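Local coordinates for Alr1585 protein (Nostoc sp., PDB 5C2I), which is a haem-containing DyP-type peroxidase that probably uses hydrogen peroxide to oxidise dyes and other substrates, at residues 50-62 / 96-108. The protein carries 1 engineered substitution. Numbering follows the deposited sequence.
Sequences FKPEQVEVVKQWI and FFLSRHGYEYLEI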
ATOM      1  N   PHE A  50      42.642  -5.401   6.731  1.00 24.01           N
ATOM      2  CA  PHE A  50      43.516  -5.270   5.570  1.00 25.01           C
ATOM      3  C   PHE A  50      44.503  -6.425   5.489  1.00 27.33           C
ATOM      4  O   PHE A  50      44.931  -6.974   6.510  1.00 25.48           O
ATOM      5  CB  PHE A  50      44.221  -3.902   5.593  1.00 25.06           C
ATOM      6  CG  PHE A  50      43.250  -2.740   5.528  1.00 24.21           C
ATOM      7  CD1 PHE A  50      42.396  -2.586   4.432  1.00 24.07           C
ATOM      8  CD2 PHE A  50      43.207  -1.790   6.523  1.00 24.35           C
ATOM      9  CE1 PHE A  50      41.493  -1.534   4.368  1.00 23.62           C
ATOM     10  CE2 PHE A  50      42.315  -0.738   6.459  1.00 23.87           C
ATOM     11  CZ  PHE A  50      41.454  -0.610   5.382  1.00 23.13           C
ATOM     12  N   LYS A  51      44.854  -6.809   4.274  1.00 29.00           N
ATOM     13  CA  LYS A  51      45.681  -8.008   4.091  1.00 30.58           C
ATOM     14  C   LYS A  51      47.162  -7.693   4.396  1.00 31.59           C
ATOM     15  O   LYS A  51      47.657  -6.603   4.064  1.00 30.17           O
ATOM     16  CB  LYS A  51      45.551  -8.532   2.677  1.00 32.58           C
ATOM     17  CG  LYS A  51      44.164  -9.033   2.360  1.00 32.98           C
ATOM     18  CD  LYS A  51      44.106  -9.564   0.942  1.00 35.71           C
ATOM     19  CE  LYS A  51      42.762 -10.199   0.645  1.00 36.32           C
ATOM     20  NZ  LYS A  51      42.717 -10.594  -0.789  1.00 37.99           N
ATOM     21  N   PRO A  52      47.854  -8.627   5.048  1.00 32.26           N
ATOM     22  CA  PRO A  52      49.239  -8.407   5.447  1.00 34.27           C
ATOM     23  C   PRO A  52      50.135  -7.990   4.305  1.00 34.62           C
ATOM     24  O   PRO A  52      49.980  -8.480   3.199  1.00 34.81           O
ATOM     25  CB  PRO A  52      49.700  -9.782   5.983  1.00 35.43           C
ATOM     26  CG  PRO A  52      48.456 -10.428   6.455  1.00 35.08           C
ATOM     27  CD  PRO A  52      47.332  -9.910   5.563  1.00 34.05           C
ATOM     28  N   GLU A  53      51.038  -7.052   4.589  1.00 36.66           N
ATOM     29  CA  GLU A  53      52.091  -6.647   3.665  1.00 38.41           C
ATOM     30  C   GLU A  53      51.554  -5.970   2.415  1.00 37.34           C
ATOM     31  O   GLU A  53      52.234  -5.942   1.417  1.00 36.84           O
ATOM     32  CB  GLU A  53      52.947  -7.853   3.233  1.00 44.18           C
ATOM     33  CG  GLU A  53      53.281  -8.818   4.361  1.00 47.36           C
ATOM     34  CD  GLU A  53      54.431  -8.342   5.209  1.00 52.68           C
ATOM     35  OE1 GLU A  53      55.533  -8.123   4.617  1.00 59.91           O
ATOM     36  OE2 GLU A  53      54.250  -8.248   6.458  1.00 53.90           O
ATOM     37  N   GLN A  54      50.378  -5.366   2.490  1.00 33.85           N
ATOM     38  CA  GLN A  54      49.810  -4.660   1.332  1.00 33.13           C
ATOM     39  C   GLN A  54      49.499  -3.206   1.620  1.00 29.68           C
ATOM     40  O   GLN A  54      48.565  -2.635   1.056  1.00 28.39           O
ATOM     41  CB  GLN A  54      48.558  -5.390   0.871  1.00 34.32           C
ATOM     42  CG  GLN A  54      48.833  -6.864   0.641  1.00 38.90           C
ATOM     43  CD  GLN A  54      48.278  -7.345  -0.657  1.00 42.91           C
ATOM     44  OE1 GLN A  54      48.661  -6.867  -1.717  1.00 47.56           O
ATOM     45  NE2 GLN A  54      47.380  -8.307  -0.585  1.00 45.79           N
ATOM     46  N   VAL A  55      50.334  -2.585   2.439  1.00 29.27           N
ATOM     47  CA  VAL A  55      50.034  -1.253   2.951  1.00 28.57           C
ATOM     48  C   VAL A  55      49.868  -0.255   1.812  1.00 27.68           C
ATOM     49  O   VAL A  55      48.900   0.505   1.779  1.00 26.50           O
ATOM     50  CB  VAL A  55      51.106  -0.747   3.931  1.00 29.85           C
ATOM     51  CG1 VAL A  55      50.747   0.662   4.396  1.00 29.99           C
ATOM     52  CG2 VAL A  55      51.220  -1.705   5.118  1.00 30.66           C
ATOM     53  N   GLU A  56      50.796  -0.259   0.863  1.00 28.01           N
ATOM     54  CA  GLU A  56      50.756   0.766  -0.190  1.00 28.21           C
ATOM     55  C   GLU A  56      49.495   0.632  -1.060  1.00 26.86           C
ATOM     56  O   GLU A  56      48.816   1.633  -1.319  1.00 25.72           O
ATOM     57  CB  GLU A  56      52.037   0.720  -1.047  1.00 30.67           C
ATOM     58  CG  GLU A  56      52.064   1.582  -2.315  1.00 32.28           C
ATOM     59  CD  GLU A  56      52.098   3.103  -2.113  1.00 34.79           C
ATOM     60  OE1 GLU A  56      52.733   3.579  -1.122  1.00 38.44           O
ATOM     61  OE2 GLU A  56      51.492   3.856  -2.969  1.00 34.79           O
ATOM     62  N   VAL A  57      49.141  -0.575  -1.483  1.00 26.60           N
ATOM     63  CA  VAL A  57      47.915  -0.720  -2.302  1.00 26.60           C
ATOM     64  C   VAL A  57      46.644  -0.500  -1.490  1.00 25.11           C
ATOM     65  O   VAL A  57      45.608  -0.021  -2.018  1.00 24.11           O
ATOM     66  CB  VAL A  57      47.859  -2.053  -3.088  1.00 27.73           C
ATOM     67  CG1 VAL A  57      48.992  -2.111  -4.093  1.00 29.91           C
ATOM     68  CG2 VAL A  57      47.894  -3.260  -2.173  1.00 27.88           C
ATOM     69  N   VAL A  58      46.691  -0.783  -0.190  1.00 24.59           N
ATOM     70  CA  VAL A  58      45.580  -0.416   0.684  1.00 23.75           C
ATOM     71  C   VAL A  58      45.402   1.084   0.732  1.00 23.37           C
ATOM     72  O   VAL A  58      44.275   1.601   0.607  1.00 22.67           O
ATOM     73  CB  VAL A  58      45.753  -0.974   2.116  1.00 23.58           C
ATOM     74  CG1 VAL A  58      44.795  -0.310   3.106  1.00 22.80           C
ATOM     75  CG2 VAL A  58      45.547  -2.479   2.106  1.00 24.02           C
ATOM     76  N   LYS A  59      46.506   1.802   0.861  1.00 23.89           N
ATOM     77  CA  LYS A  59      46.432   3.248   0.895  1.00 23.66           C
ATOM     78  C   LYS A  59      45.878   3.805  -0.407  1.00 23.82           C
ATOM     79  O   LYS A  59      45.061   4.756  -0.361  1.00 23.38           O
ATOM     80  CB  LYS A  59      47.776   3.863   1.208  1.00 23.86           C
ATOM     81  CG  LYS A  59      48.182   3.669   2.647  1.00 23.88           C
ATOM     82  CD  LYS A  59      49.498   4.329   2.971  1.00 25.13           C
ATOM     83  CE  LYS A  59      49.790   4.248   4.468  1.00 25.12           C
ATOM     84  NZ  LYS A  59      51.095   4.827   4.799  1.00 26.43           N
ATOM     85  N   GLN A  60      46.284   3.225  -1.533  1.00 24.17           N
ATOM     86  CA  GLN A  60      45.740   3.636  -2.818  1.00 24.73           C
ATOM     87  C   GLN A  60      44.228   3.393  -2.888  1.00 23.00           C
ATOM     88  O   GLN A  60      43.477   4.226  -3.428  1.00 21.42           O
ATOM     89  CB  GLN A  60      46.445   2.924  -3.972  1.00 26.75           C
ATOM     90  CG  GLN A  60      47.928   3.285  -4.138  1.00 28.81           C
ATOM     91  CD  GLN A  60      48.696   2.294  -5.015  1.00 31.55           C
ATOM     92  OE1 GLN A  60      48.122   1.453  -5.695  1.00 32.94           O
ATOM     93  NE2 GLN A  60      50.016   2.407  -4.996  1.00 32.04           N
ATOM     94  N   TRP A  61      43.786   2.252  -2.384  1.00 22.30           N
ATOM     95  CA  TRP A  61      42.349   1.942  -2.365  1.00 22.00           C
ATOM     96  C   TRP A  61      41.565   2.950  -1.504  1.00 21.27           C
ATOM     97  O   TRP A  61      40.522   3.484  -1.923  1.00 20.79           O
ATOM     98  CB  TRP A  61      42.064   0.504  -1.897  1.00 22.50           C
ATOM     99  CG  TRP A  61      40.618   0.276  -1.981  1.00 22.50           C
ATOM    100  CD1 TRP A  61      39.922  -0.109  -3.101  1.00 23.01           C
ATOM    101  CD2 TRP A  61      39.658   0.561  -0.983  1.00 22.16           C
ATOM    102  NE1 TRP A  61      38.584  -0.106  -2.835  1.00 22.76           N
ATOM    103  CE2 TRP A  61      38.387   0.321  -1.547  1.00 22.43           C
ATOM    104  CE3 TRP A  61      39.742   1.001   0.341  1.00 22.16           C
ATOM    105  CZ2 TRP A  61      37.195   0.511  -0.829  1.00 22.18           C
ATOM    106  CZ3 TRP A  61      38.549   1.187   1.065  1.00 22.39           C
ATOM    107  CH2 TRP A  61      37.295   0.945   0.466  1.00 22.24           C
ATOM    108  N   ILE A  62      42.043   3.204  -0.291  1.00 20.94           N
ATOM    109  CA  ILE A  62      41.374   4.160   0.596  1.00 20.62           C
ATOM    110  C   ILE A  62      41.290   5.531  -0.076  1.00 21.09           C
ATOM    111  O   ILE A  62      40.255   6.201  -0.028  1.00 21.08           O
ATOM    112  CB  ILE A  62      42.118   4.262   1.949  1.00 20.43           C
ATOM    113  CG1 ILE A  62      41.967   2.944   2.723  1.00 20.14           C
ATOM    114  CG2 ILE A  62      41.559   5.408   2.796  1.00 20.52           C
ATOM    115  CD1 ILE A  62      42.864   2.856   3.939  1.00 20.31           C
ATOM    116  N   PHE A  96      33.775   6.422   5.926  1.00 16.81           N
ATOM    117  CA  PHE A  96      34.888   5.500   6.155  1.00 16.72           C
ATOM    118  C   PHE A  96      35.477   5.760   7.541  1.00 17.27           C
ATOM    119  O   PHE A  96      35.811   6.914   7.875  1.00 18.74           O
ATOM    120  CB  PHE A  96      35.956   5.684   5.086  1.00 17.85           C
ATOM    121  CG  PHE A  96      37.126   4.736   5.209  1.00 18.01           C
ATOM    122  CD1 PHE A  96      37.029   3.450   4.741  1.00 18.69           C
ATOM    123  CD2 PHE A  96      38.306   5.133   5.820  1.00 18.97           C
ATOM    124  CE1 PHE A  96      38.074   2.551   4.912  1.00 19.14           C
ATOM    125  CE2 PHE A  96      39.375   4.263   5.950  1.00 18.69           C
ATOM    126  CZ  PHE A  96      39.255   2.971   5.484  1.00 19.10           C
ATOM    127  N   PHE A  97      35.624   4.700   8.324  1.00 16.65           N
ATOM    128  CA  PHE A  97      36.162   4.791   9.692  1.00 16.66           C
ATOM    129  C   PHE A  97      37.374   3.891   9.891  1.00 17.39           C
ATOM    130  O   PHE A  97      37.430   2.788   9.320  1.00 17.91           O
ATOM    131  CB  PHE A  97      35.095   4.400  10.704  1.00 16.14           C
ATOM    132  CG  PHE A  97      33.742   5.058  10.510  1.00 15.67           C
ATOM    133  CD1 PHE A  97      33.469   6.288  11.030  1.00 15.29           C
ATOM    134  CD2 PHE A  97      32.723   4.398   9.816  1.00 15.46           C
ATOM    135  CE1 PHE A  97      32.219   6.873  10.838  1.00 15.17           C
ATOM    136  CE2 PHE A  97      31.478   4.944   9.666  1.00 15.26           C
ATOM    137  CZ  PHE A  97      31.214   6.199  10.167  1.00 14.59           C
ATOM    138  N   LEU A  98      38.318   4.340  10.710  1.00 17.22           N
ATOM    139  CA  LEU A  98      39.497   3.552  11.096  1.00 18.07           C
ATOM    140  C   LEU A  98      39.497   3.255  12.575  1.00 18.10           C
ATOM    141  O   LEU A  98      39.194   4.128  13.389  1.00 17.82           O
ATOM    142  CB  LEU A  98      40.809   4.285  10.737  1.00 18.59           C
ATOM    143  CG  LEU A  98      41.109   4.372   9.239  1.00 19.15           C
ATOM    144  CD1 LEU A  98      42.173   5.417   8.974  1.00 20.07           C
ATOM    145  CD2 LEU A  98      41.522   3.022   8.690  1.00 19.70           C
ATOM    146  N   SER A  99      39.867   2.022  12.928  1.00 18.64           N
ATOM    147  CA  SER A  99      40.178   1.676  14.316  1.00 18.99           C
ATOM    148  C   SER A  99      41.619   2.046  14.638  1.00 19.69           C
ATOM    149  O   SER A  99      42.418   2.325  13.725  1.00 19.69           O
ATOM    150  CB  SER A  99      39.990   0.167  14.552  1.00 19.57           C
ATOM    151  OG  SER A  99      41.000  -0.590  13.890  1.00 20.22           O
ATOM    152  N   ARG A 100      41.980   2.003  15.920  1.00 20.28           N
ATOM    153  CA  ARG A 100      43.388   2.152  16.269  1.00 21.28           C
ATOM    154  C   ARG A 100      44.255   1.114  15.558  1.00 21.54           C
ATOM    155  O   ARG A 100      45.351   1.432  15.037  1.00 21.54           O
ATOM    156  CB  ARG A 100      43.622   2.122  17.778  1.00 22.30           C
ATOM    157  CG  ARG A 100      45.124   2.289  18.152  1.00 23.61           C
ATOM    158  CD  ARG A 100      45.840   0.951  18.339  1.00 25.69           C
ATOM    159  NE  ARG A 100      45.318   0.222  19.514  1.00 26.79           N
ATOM    160  CZ  ARG A 100      45.674  -0.996  19.916  1.00 29.34           C
ATOM    161  NH1 ARG A 100      46.626  -1.688  19.308  1.00 30.83           N
ATOM    162  NH2 ARG A 100      45.129  -1.497  21.027  1.00 30.92           N
ATOM    163  N   HIS A 101      43.799  -0.145  15.517  1.00 22.02           N
ATOM    164  CA  HIS A 101      44.564  -1.192  14.826  1.00 22.83           C
ATOM    165  C   HIS A 101      44.746  -0.833  13.352  1.00 22.06           C
ATOM    166  O   HIS A 101      45.770  -1.144  12.733  1.00 22.35           O
ATOM    167  CB  HIS A 101      43.941  -2.596  15.002  1.00 23.66           C
ATOM    168  CG  HIS A 101      44.303  -3.276  16.291  1.00 25.15           C
ATOM    169  ND1 HIS A 101      43.409  -3.411  17.333  1.00 26.81           N
ATOM    170  CD2 HIS A 101      45.449  -3.852  16.719  1.00 27.53           C
ATOM    171  CE1 HIS A 101      43.972  -4.062  18.332  1.00 26.58           C
ATOM    172  NE2 HIS A 101      45.211  -4.337  17.988  1.00 28.87           N
ATOM    173  N   GLY A 102      43.734  -0.223  12.774  1.00 21.03           N
ATOM    174  CA  GLY A 102      43.798   0.208  11.380  1.00 21.05           C
ATOM    175  C   GLY A 102      44.867   1.253  11.138  1.00 20.74           C
ATOM    176  O   GLY A 102      45.571   1.208  10.151  1.00 21.61           O
ATOM    177  N   TYR A 103      44.963   2.216  12.035  1.00 20.43           N
ATOM    178  CA  TYR A 103      46.040   3.207  11.987  1.00 20.58           C
ATOM    179  C   TYR A 103      47.401   2.552  12.073  1.00 22.22           C
ATOM    180  O   TYR A 103      48.319   2.920  11.337  1.00 21.68           O
ATOM    181  CB  TYR A 103      45.885   4.246  13.108  1.00 20.32           C
ATOM    182  CG  TYR A 103      44.992   5.443  12.736  1.00 19.62           C
ATOM    183  CD1 TYR A 103      45.534   6.574  12.108  1.00 19.73           C
ATOM    184  CD2 TYR A 103      43.633   5.452  13.047  1.00 18.54           C
ATOM    185  CE1 TYR A 103      44.725   7.682  11.807  1.00 19.42           C
ATOM    186  CE2 TYR A 103      42.815   6.531  12.714  1.00 17.85           C
ATOM    187  CZ  TYR A 103      43.378   7.643  12.093  1.00 18.16           C
ATOM    188  OH  TYR A 103      42.555   8.696  11.757  1.00 18.22           O
ATOM    189  N   GLU A 104      47.528   1.550  12.930  1.00 22.97           N
ATOM    190  CA  GLU A 104      48.805   0.836  13.052  1.00 24.63           C
ATOM    191  C   GLU A 104      49.142   0.098  11.764  1.00 24.42           C
ATOM    192  O   GLU A 104      50.290   0.130  11.329  1.00 24.06           O
ATOM    193  CB  GLU A 104      48.797  -0.097  14.250  1.00 26.73           C
ATOM    194  CG  GLU A 104      48.807   0.640  15.568  1.00 29.00           C
ATOM    195  CD  GLU A 104      48.829  -0.365  16.724  1.00 32.48           C
ATOM    196  OE1 GLU A 104      47.937  -1.212  16.857  1.00 33.19           O
ATOM    197  OE2 GLU A 104      49.766  -0.356  17.496  1.00 35.16           O
ATOM    198  N   TYR A 105      48.145  -0.582  11.187  1.00 23.24           N
ATOM    199  CA  TYR A 105      48.322  -1.270   9.905  1.00 23.30           C
ATOM    200  C   TYR A 105      48.847  -0.292   8.833  1.00 23.20           C
ATOM    201  O   TYR A 105      49.740  -0.640   8.068  1.00 23.95           O
ATOM    202  CB  TYR A 105      47.002  -1.906   9.420  1.00 22.35           C
ATOM    203  CG  TYR A 105      47.185  -2.483   8.049  1.00 22.74           C
ATOM    204  CD1 TYR A 105      47.022  -1.689   6.927  1.00 23.04           C
ATOM    205  CD2 TYR A 105      47.578  -3.795   7.877  1.00 23.94           C
ATOM    206  CE1 TYR A 105      47.255  -2.206   5.656  1.00 23.63           C
ATOM    207  CE2 TYR A 105      47.794  -4.329   6.622  1.00 24.58           C
ATOM    208  CZ  TYR A 105      47.632  -3.526   5.510  1.00 24.07           C
ATOM    209  OH  TYR A 105      47.872  -4.055   4.237  1.00 24.97           O
ATOM    210  N   LEU A 106      48.315   0.917   8.840  1.00 22.70           N
ATOM    211  CA  LEU A 106      48.687   1.956   7.910  1.00 23.26           C
ATOM    212  C   LEU A 106      50.020   2.641   8.216  1.00 24.34           C
ATOM    213  O   LEU A 106      50.412   3.558   7.519  1.00 24.04           O
ATOM    214  CB  LEU A 106      47.547   2.992   7.810  1.00 22.56           C
ATOM    215  CG  LEU A 106      46.271   2.438   7.186  1.00 21.93           C
ATOM    216  CD1 LEU A 106      45.145   3.458   7.357  1.00 21.04           C
ATOM    217  CD2 LEU A 106      46.457   2.052   5.728  1.00 22.37           C
ATOM    218  N   GLU A 107      50.748   2.153   9.221  1.00 25.04           N
ATOM    219  CA  GLU A 107      52.087   2.665   9.560  1.00 26.26           C
ATOM    220  C   GLU A 107      52.074   4.163   9.862  1.00 26.11           C
ATOM    221  O   GLU A 107      53.020   4.903   9.555  1.00 25.95           O
ATOM    222  CB  GLU A 107      53.120   2.310   8.483  1.00 27.53           C
ATOM    223  CG  GLU A 107      53.156   0.829   8.178  1.00 28.64           C
ATOM    224  CD  GLU A 107      54.100   0.433   7.054  1.00 31.52           C
ATOM    225  OE1 GLU A 107      54.506   1.289   6.243  1.00 31.94           O
ATOM    226  OE2 GLU A 107      54.428  -0.750   7.012  1.00 32.98           O
ATOM    227  N   ILE A 108      51.026   4.577  10.564  1.00 25.38           N
ATOM    228  CA  ILE A 108      50.946   5.922  11.133  1.00 25.65           C
ATOM    229  C   ILE A 108      51.603   5.897  12.529  1.00 26.54           C
ATOM    230  O   ILE A 108      51.231   5.082  13.392  1.00 26.40           O
ATOM    231  CB  ILE A 108      49.475   6.368  11.253  1.00 24.64           C
ATOM    232  CG1 ILE A 108      48.774   6.341   9.878  1.00 24.33           C
ATOM    233  CG2 ILE A 108      49.379   7.738  11.907  1.00 24.63           C
ATOM    234  CD1 ILE A 108      49.391   7.204   8.805  1.00 25.09           C
TER
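Phe50, at the end of strand 42-50, lays its CB over one face of the Tyr105 ring, 3.5 Å from the ring centroid and 16° off the normal, a CH-pi contact. With CG beside its own backbone N (chi1 -61°), the Phe50 ring leans obliquely past Tyr105 and turns its edge to Phe96 CZ and Leu98 CD2, while Val58 CG1 sits over the centre of one of its faces. The next residue, Lys51, opens a type II turn and offers its carbonyl to the phenol: Tyr105 OH donates to Lys51 O over 2.6 Å, tilted 25° from the carbonyl plane. Val55 then places CG2 over the opposite face of the tyrosine, 4.0 Å from Tyr105 CE1, and one turn later Val58 CG2 meets its hydroxyl end. A leucine in place of Tyr105 would probably leave Lys51 O without this donor and open a gap between Phe50 and Val55. Lys59 runs past Leu106 in the opposite direction, its extended chain bringing NZ to Leu106 O at 3.1 Å in a weak hydrogen bond at the end of helix 100-105, where Glu107 forms a Schellman motif. Phe96 CE1 meets the edge of the Trp61 ring at CZ3, 4.1 Å away, and Ile62 packs CG1 against Phe96 CZ, 3.9 Å away, while its CD1 reaches tip to tip toward Leu106 CD2. Phe96 also rests on Ala150 and Val152 of the adjacent strand 150-156, so helix 55-68 packs on the antiparallel sheet of the DyP alpha+beta barrel domain. The chemistry is thus chiefly apolar: aromatic and aliphatic groups join helix to sheet, and the short phenol bond ties helix 100-105 to the turn that leads from strand 42-50 into helix 55-68.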